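Side-chain contacts in exopolyphosphatase (Aquifex aeolicus, PDB 1T6C), which probably hydrolyses phosphoanhydride bonds of polyphosphate and guanosine pentaphosphate, as a member of the Ppx/GppA phosphatases with an actin-like fold: residues Leu195-Glu198 with Leu199-Lys203; Val188-Phe191 with Phe192-Leu195. All blocks are in the same frame, centred on the assembly; numbering follows the deposited sequence.

Interaction 1. Residues Leu195-Glu198 with Leu199-Lys203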
ATOM      1  N   LEU A 195       1.489 -20.240  -0.671  1.00 10.07           N
ATOM      2  CA  LEU A 195       0.709 -19.226  -1.350  1.00 10.44           C
ATOM      3  C   LEU A 195      -0.438 -19.884  -2.122  1.00 11.36           C
ATOM      4  O   LEU A 195      -1.528 -19.341  -2.151  1.00 12.03           O
ATOM      5  CB  LEU A 195       1.581 -18.387  -2.268  1.00  9.98           C
ATOM      6  CG  LEU A 195       2.487 -17.358  -1.646  1.00 11.49           C
ATOM      7  CD1 LEU A 195       3.291 -16.674  -2.718  1.00 13.65           C
ATOM      8  CD2 LEU A 195       1.692 -16.348  -0.827  1.00 10.76           C
ATOM      9  N   GLU A 196      -0.234 -21.091  -2.650  1.00 13.27           N
ATOM     10  CA  GLU A 196      -1.307 -21.825  -3.354  1.00 14.84           C
ATOM     11  C   GLU A 196      -2.440 -22.112  -2.360  1.00 15.39           C
ATOM     12  O   GLU A 196      -3.597 -21.899  -2.678  1.00 15.73           O
ATOM     13  CB  GLU A 196      -0.736 -23.131  -3.930  1.00 16.05           C
ATOM     14  CG  GLU A 196      -1.775 -24.024  -4.596  1.00 23.88           C
ATOM     15  CD  GLU A 196      -1.802 -23.880  -6.095  1.00 32.70           C
ATOM     16  OE1 GLU A 196      -0.717 -23.911  -6.754  1.00 39.20           O
ATOM     17  OE2 GLU A 196      -2.929 -23.744  -6.631  1.00 40.76           O
ATOM     18  N   LYS A 197      -2.085 -22.552  -1.149  1.00 15.12           N
ATOM     19  CA  LYS A 197      -3.054 -22.870  -0.072  1.00 16.49           C
ATOM     20  C   LYS A 197      -3.889 -21.641   0.286  1.00 17.02           C
ATOM     21  O   LYS A 197      -5.136 -21.715   0.380  1.00 17.92           O
ATOM     22  CB  LYS A 197      -2.339 -23.379   1.179  1.00 17.48           C
ATOM     23  CG  LYS A 197      -3.204 -23.511   2.488  1.00 20.46           C
ATOM     24  CD  LYS A 197      -2.370 -23.798   3.790  1.00 24.00           C
ATOM     25  CE  LYS A 197      -3.172 -23.382   5.051  0.50 25.07           C
ATOM     26  NZ  LYS A 197      -3.691 -24.466   5.928  0.50 25.11           N
ATOM     27  N   GLU A 198      -3.230 -20.500   0.426  1.00 15.06           N
ATOM     28  CA  GLU A 198      -3.921 -19.284   0.860  1.00 15.30           C
ATOM     29  C   GLU A 198      -4.677 -18.613  -0.271  1.00 14.50           C
ATOM     30  O   GLU A 198      -5.821 -18.180  -0.076  1.00 14.62           O
ATOM     31  CB  GLU A 198      -2.959 -18.321   1.564  0.65 15.68           C
ATOM     32  CG  GLU A 198      -2.372 -18.891   2.852  0.65 16.60           C
ATOM     33  CD  GLU A 198      -3.423 -19.304   3.892  0.65 19.00           C
ATOM     34  OE1 GLU A 198      -3.658 -18.535   4.842  0.65 17.22           O
ATOM     35  OE2 GLU A 198      -3.988 -20.420   3.786  0.65 20.09           O
ATOM     36  N   LEU A 199      -4.071 -18.548  -1.456  1.00 13.95           N
ATOM     37  CA  LEU A 199      -4.670 -17.793  -2.558  1.00 14.97           C
ATOM     38  C   LEU A 199      -5.809 -18.536  -3.213  1.00 15.43           C
ATOM     39  O   LEU A 199      -6.682 -17.924  -3.793  1.00 16.23           O
ATOM     40  CB  LEU A 199      -3.630 -17.448  -3.624  0.66 15.30           C
ATOM     41  CG  LEU A 199      -2.660 -16.379  -3.181  0.66 16.93           C
ATOM     42  CD1 LEU A 199      -1.606 -16.149  -4.268  0.66 17.71           C
ATOM     43  CD2 LEU A 199      -3.408 -15.101  -2.827  0.66 18.59           C
ATOM     44  N   SER A 200      -5.838 -19.850  -3.083  1.00 16.74           N
ATOM     45  CA  SER A 200      -6.900 -20.611  -3.733  1.00 17.38           C
ATOM     46  C   SER A 200      -8.236 -20.241  -3.087  1.00 19.15           C
ATOM     47  O   SER A 200      -9.299 -20.323  -3.717  1.00 21.40           O
ATOM     48  CB  SER A 200      -6.609 -22.108  -3.643  0.50 17.93           C
ATOM     49  OG  SER A 200      -5.505 -22.414  -4.478  0.50 18.56           O
ATOM     50  N   LYS A 201      -8.190 -19.796  -1.845  1.00 19.38           N
ATOM     51  CA  LYS A 201      -9.400 -19.403  -1.131  1.00 21.06           C
ATOM     52  C   LYS A 201     -10.000 -18.066  -1.608  1.00 20.65           C
ATOM     53  O   LYS A 201     -11.189 -17.801  -1.361  1.00 21.95           O
ATOM     54  CB  LYS A 201      -9.109 -19.340   0.367  1.00 21.52           C
ATOM     55  CG  LYS A 201      -8.623 -20.658   0.968  1.00 24.98           C
ATOM     56  CD  LYS A 201      -8.280 -20.430   2.458  1.00 30.02           C
ATOM     57  CE  LYS A 201      -7.533 -21.585   3.131  1.00 32.69           C
ATOM     58  NZ  LYS A 201      -6.756 -21.102   4.351  1.00 34.43           N
ATOM     59  N   VAL A 202      -9.199 -17.214  -2.254  1.00 18.93           N
ATOM     60  CA  VAL A 202      -9.709 -15.942  -2.786  1.00 19.32           C
ATOM     61  C   VAL A 202     -10.006 -15.939  -4.269  1.00 19.07           C
ATOM     62  O   VAL A 202     -10.522 -14.950  -4.795  1.00 18.52           O
ATOM     63  CB  VAL A 202      -8.795 -14.742  -2.440  1.00 20.06           C
ATOM     64  CG1 VAL A 202      -8.471 -14.774  -0.951  1.00 22.49           C
ATOM     65  CG2 VAL A 202      -7.515 -14.733  -3.273  1.00 21.05           C
ATOM     66  N   LYS A 203      -9.679 -17.035  -4.943  1.00 18.72           N
ATOM     67  CA  LYS A 203      -9.870 -17.152  -6.391  1.00 19.04           C
ATOM     68  C   LYS A 203     -11.332 -16.893  -6.760  1.00 19.17           C
ATOM     69  O   LYS A 203     -12.232 -17.464  -6.170  1.00 18.72           O
ATOM     70  CB  LYS A 203      -9.472 -18.557  -6.879  0.50 19.43           C
ATOM     71  CG  LYS A 203     -10.026 -18.900  -8.258  0.50 20.86           C
ATOM     72  CD  LYS A 203      -9.412 -20.169  -8.804  0.50 22.29           C
ATOM     73  CE  LYS A 203      -9.600 -20.266 -10.305  0.50 22.75           C
ATOM     74  NZ  LYS A 203      -9.149 -21.591 -10.792  0.50 23.42           N
TER
HETATM   75  O   HOH W   1      -6.540 -23.554   5.349  1.00 30.01           O

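Interaction 2. Residues Val188-Phe191 with Phe192-Leu195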
ATOM      1  N   VAL A 188      11.903 -21.886  -1.923  1.00 10.47           N
ATOM      2  CA  VAL A 188      10.992 -21.251  -2.876  1.00 10.20           C
ATOM      3  C   VAL A 188       9.745 -22.126  -3.118  1.00 10.14           C
ATOM      4  O   VAL A 188       8.612 -21.655  -3.161  1.00  9.96           O
ATOM      5  CB  VAL A 188      11.730 -20.937  -4.207  1.00 10.49           C
ATOM      6  CG1 VAL A 188      10.770 -20.570  -5.284  1.00 11.66           C
ATOM      7  CG2 VAL A 188      12.731 -19.815  -4.009  1.00 12.40           C
ATOM      8  N   LYS A 189       9.953 -23.429  -3.225  1.00 10.00           N
ATOM      9  CA  LYS A 189       8.852 -24.364  -3.444  1.00  9.83           C
ATOM     10  C   LYS A 189       7.886 -24.318  -2.276  1.00 10.44           C
ATOM     11  O   LYS A 189       6.677 -24.281  -2.469  1.00 10.50           O
ATOM     12  CB  LYS A 189       9.422 -25.769  -3.624  1.00 10.38           C
ATOM     13  CG  LYS A 189       8.429 -26.875  -3.745  1.00 12.59           C
ATOM     14  CD  LYS A 189       9.045 -28.211  -3.185  1.00 14.59           C
ATOM     15  CE  LYS A 189       9.117 -28.222  -1.696  1.00 15.16           C
ATOM     16  NZ  LYS A 189       9.578 -29.566  -1.177  1.00 16.48           N
ATOM     17  N   ARG A 190       8.407 -24.374  -1.056  1.00 10.04           N
ATOM     18  CA  ARG A 190       7.532 -24.323   0.102  1.00 10.56           C
ATOM     19  C   ARG A 190       6.712 -23.018   0.179  1.00 10.54           C
ATOM     20  O   ARG A 190       5.543 -23.019   0.576  1.00 10.89           O
ATOM     21  CB  ARG A 190       8.321 -24.479   1.370  1.00 11.64           C
ATOM     22  CG  ARG A 190       8.817 -25.886   1.603  1.00 12.76           C
ATOM     23  CD  ARG A 190       9.472 -26.050   2.963  1.00 14.10           C
ATOM     24  NE  ARG A 190      10.878 -25.635   3.041  1.00 17.47           N
ATOM     25  CZ  ARG A 190      11.896 -26.380   2.636  1.00 17.34           C
ATOM     26  NH1 ARG A 190      13.147 -25.947   2.761  1.00 20.27           N
ATOM     27  NH2 ARG A 190      11.679 -27.553   2.095  1.00 17.87           N
ATOM     28  N   PHE A 191       7.395 -21.913  -0.108  1.00 10.01           N
ATOM     29  CA  PHE A 191       6.774 -20.590  -0.177  1.00  9.00           C
ATOM     30  C   PHE A 191       5.603 -20.625  -1.169  1.00  8.56           C
ATOM     31  O   PHE A 191       4.490 -20.196  -0.840  1.00  8.62           O
ATOM     32  CB  PHE A 191       7.857 -19.585  -0.567  1.00  9.10           C
ATOM     33  CG  PHE A 191       7.376 -18.289  -1.125  1.00 10.00           C
ATOM     34  CD1 PHE A 191       6.957 -17.266  -0.292  1.00 10.47           C
ATOM     35  CD2 PHE A 191       7.435 -18.041  -2.499  1.00  9.29           C
ATOM     36  CE1 PHE A 191       6.555 -16.068  -0.827  1.00  9.69           C
ATOM     37  CE2 PHE A 191       7.065 -16.829  -3.017  1.00  8.04           C
ATOM     38  CZ  PHE A 191       6.619 -15.851  -2.188  1.00 10.18           C
ATOM     39  N   PHE A 192       5.822 -21.162  -2.359  1.00  9.68           N
ATOM     40  CA  PHE A 192       4.717 -21.240  -3.314  1.00  9.95           C
ATOM     41  C   PHE A 192       3.606 -22.225  -2.922  1.00  9.99           C
ATOM     42  O   PHE A 192       2.434 -21.976  -3.220  1.00 11.52           O
ATOM     43  CB  PHE A 192       5.242 -21.525  -4.734  1.00  9.38           C
ATOM     44  CG  PHE A 192       5.841 -20.310  -5.428  1.00  9.67           C
ATOM     45  CD1 PHE A 192       5.091 -19.158  -5.590  1.00 10.91           C
ATOM     46  CD2 PHE A 192       7.132 -20.312  -5.933  1.00 11.32           C
ATOM     47  CE1 PHE A 192       5.624 -18.020  -6.237  1.00 13.36           C
ATOM     48  CE2 PHE A 192       7.668 -19.174  -6.563  1.00 11.73           C
ATOM     49  CZ  PHE A 192       6.905 -18.042  -6.708  1.00 12.32           C
ATOM     50  N   GLU A 193       3.946 -23.340  -2.294  1.00 10.62           N
ATOM     51  CA  GLU A 193       2.934 -24.244  -1.781  1.00 11.43           C
ATOM     52  C   GLU A 193       2.023 -23.500  -0.804  1.00 11.20           C
ATOM     53  O   GLU A 193       0.800 -23.699  -0.795  1.00 11.47           O
ATOM     54  CB  GLU A 193       3.576 -25.454  -1.091  1.00 12.83           C
ATOM     55  CG  GLU A 193       4.321 -26.416  -1.990  1.00 16.14           C
ATOM     56  CD  GLU A 193       5.113 -27.499  -1.226  1.00 18.67           C
ATOM     57  OE1 GLU A 193       5.258 -27.425   0.015  1.00 23.07           O
ATOM     58  OE2 GLU A 193       5.590 -28.451  -1.879  1.00 21.16           O
ATOM     59  N   PHE A 194       2.622 -22.686   0.067  1.00 10.82           N
ATOM     60  CA  PHE A 194       1.852 -21.932   1.042  1.00 10.38           C
ATOM     61  C   PHE A 194       0.954 -20.934   0.327  1.00 10.55           C
ATOM     62  O   PHE A 194      -0.224 -20.795   0.660  1.00 10.58           O
ATOM     63  CB  PHE A 194       2.777 -21.223   2.047  1.00 10.63           C
ATOM     64  CG  PHE A 194       2.081 -20.151   2.819  1.00  9.82           C
ATOM     65  CD1 PHE A 194       1.213 -20.486   3.852  1.00 10.77           C
ATOM     66  CD2 PHE A 194       2.210 -18.830   2.470  1.00  9.92           C
ATOM     67  CE1 PHE A 194       0.530 -19.510   4.542  1.00 12.20           C
ATOM     68  CE2 PHE A 194       1.515 -17.840   3.153  1.00 11.33           C
ATOM     69  CZ  PHE A 194       0.694 -18.177   4.214  1.00 12.77           C
ATOM     70  N   LEU A 195       1.489 -20.240  -0.671  1.00 10.07           N
ATOM     71  CA  LEU A 195       0.709 -19.226  -1.350  1.00 10.44           C
ATOM     72  C   LEU A 195      -0.438 -19.884  -2.122  1.00 11.36           C
ATOM     73  O   LEU A 195      -1.528 -19.341  -2.151  1.00 12.03           O
ATOM     74  CB  LEU A 195       1.581 -18.387  -2.268  1.00  9.98           C
ATOM     75  CG  LEU A 195       2.487 -17.358  -1.646  1.00 11.49           C
ATOM     76  CD1 LEU A 195       3.291 -16.674  -2.718  1.00 13.65           C
ATOM     77  CD2 LEU A 195       1.692 -16.348  -0.827  1.00 10.76           C
TER
HETATM   78  O   HOH W   2       6.899 -30.798  -1.654  1.00 20.80           O

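Interaction 1. Residues Leu195-Glu198 with Leu199-Lys203
Glu198 and Lys201 form the salt bridge of this contact, their side chains side by side and pointing the same way. In the conformer described, Lys201 NZ meets Glu198 OE2 at 2.9 Å, on the syn side of the carboxylate but 30° out of its plane. Glu198 has CG beside its backbone N, and a bend at chi2 (-58°) brings the carboxylate to the lysine, whose chain runs extended beyond CG. In the same conformer a water can take hydrogen bonds from both Lys201 NZ and Lys197 NZ, two ammonium groups whose NZ atoms are 4.8 Å apart. These bonds sit where helix 185-199 gives way to the loop leading to strand 208-212, in the half of the actin-like fold built on the six-stranded sheet. Among the backbone bonds, Leu199 N still reaches Leu195 O in the helical manner, at 2.8 Å, whereas Lys201 N makes a weak bond to Glu198 O. Glu196 O is gripped twice by Ser200, also in one of two conformers, by OG at 2.7 Å and by N at 3.1 Å, from opposite faces of the carbonyl plane. With OG beside its own backbone N (chi1 -70°), the serine hydroxyl turns back onto the helix. Apolar contact is slight: Leu199 CD1 lies 4.4 Å from Leu195 CB.

Interaction 2. Residues Val188-Phe191 with Phe192-Leu195
Phe192 N to Val188 O (2.9 Å) and Leu195 N to Phe191 O (3.0 Å) are two of four successive i to i+4 bonds that make this about two turns of regular alpha-helix. The rings of Phe191 and Phe192 meet edge-to-face, the edge of Phe191 directed at the face of Phe192, with centroids 4.9 Å apart and planes at 59°. Different chi1 wells bring these neighbours together: Phe191 holds CG trans to its own N (160°), Phe192 beside it (-77°). Val188 CG1 lies alongside the Phe192 ring, 3.6 Å from CE2. Leu195 CD1 sits over a face of the Phe191 ring in a CH-pi contact, 3.9 Å from its centroid. Replacing Phe192 by alanine would probably leave the Phe191 edge without its aromatic partner and open a gap beside Val188. On the polar side, Lys189 NZ is 4.2 Å from Glu193 OE2, too far for a salt bridge; a water joins them, accepting from the lysine and donating to the carboxylate, while Lys189 NZ is also salt-bridged to Glu186. Phe248 and Phe178 extend the aromatic cluster, and the whole is an amphipathic helix, apolar toward helices 170-177, 241-251 and 274-288 and charged along another side.

Overall arrangement
Both interactions lie on helix 185-199, their centres 11 Å apart, and Leu195 belongs to both: it ends the aromatic part of the helix in interaction 2 and starts the terminal turn of interaction 1. Helix 274-288 is touched by both, through Phe191, Phe192 and Leu195 in interaction 2 and Glu196, Leu199 and Ser200 in interaction 1, with Lys283 meeting Phe192, Leu195, Glu196 and Leu199. Neither contact forms the calcium site. The side chain of Leu199 is about 12 Å from the bound calcium ion and that of Leu195 about 13 Å; the side chain of Val202 is about 9 Å from that of the calcium ligand Glu151.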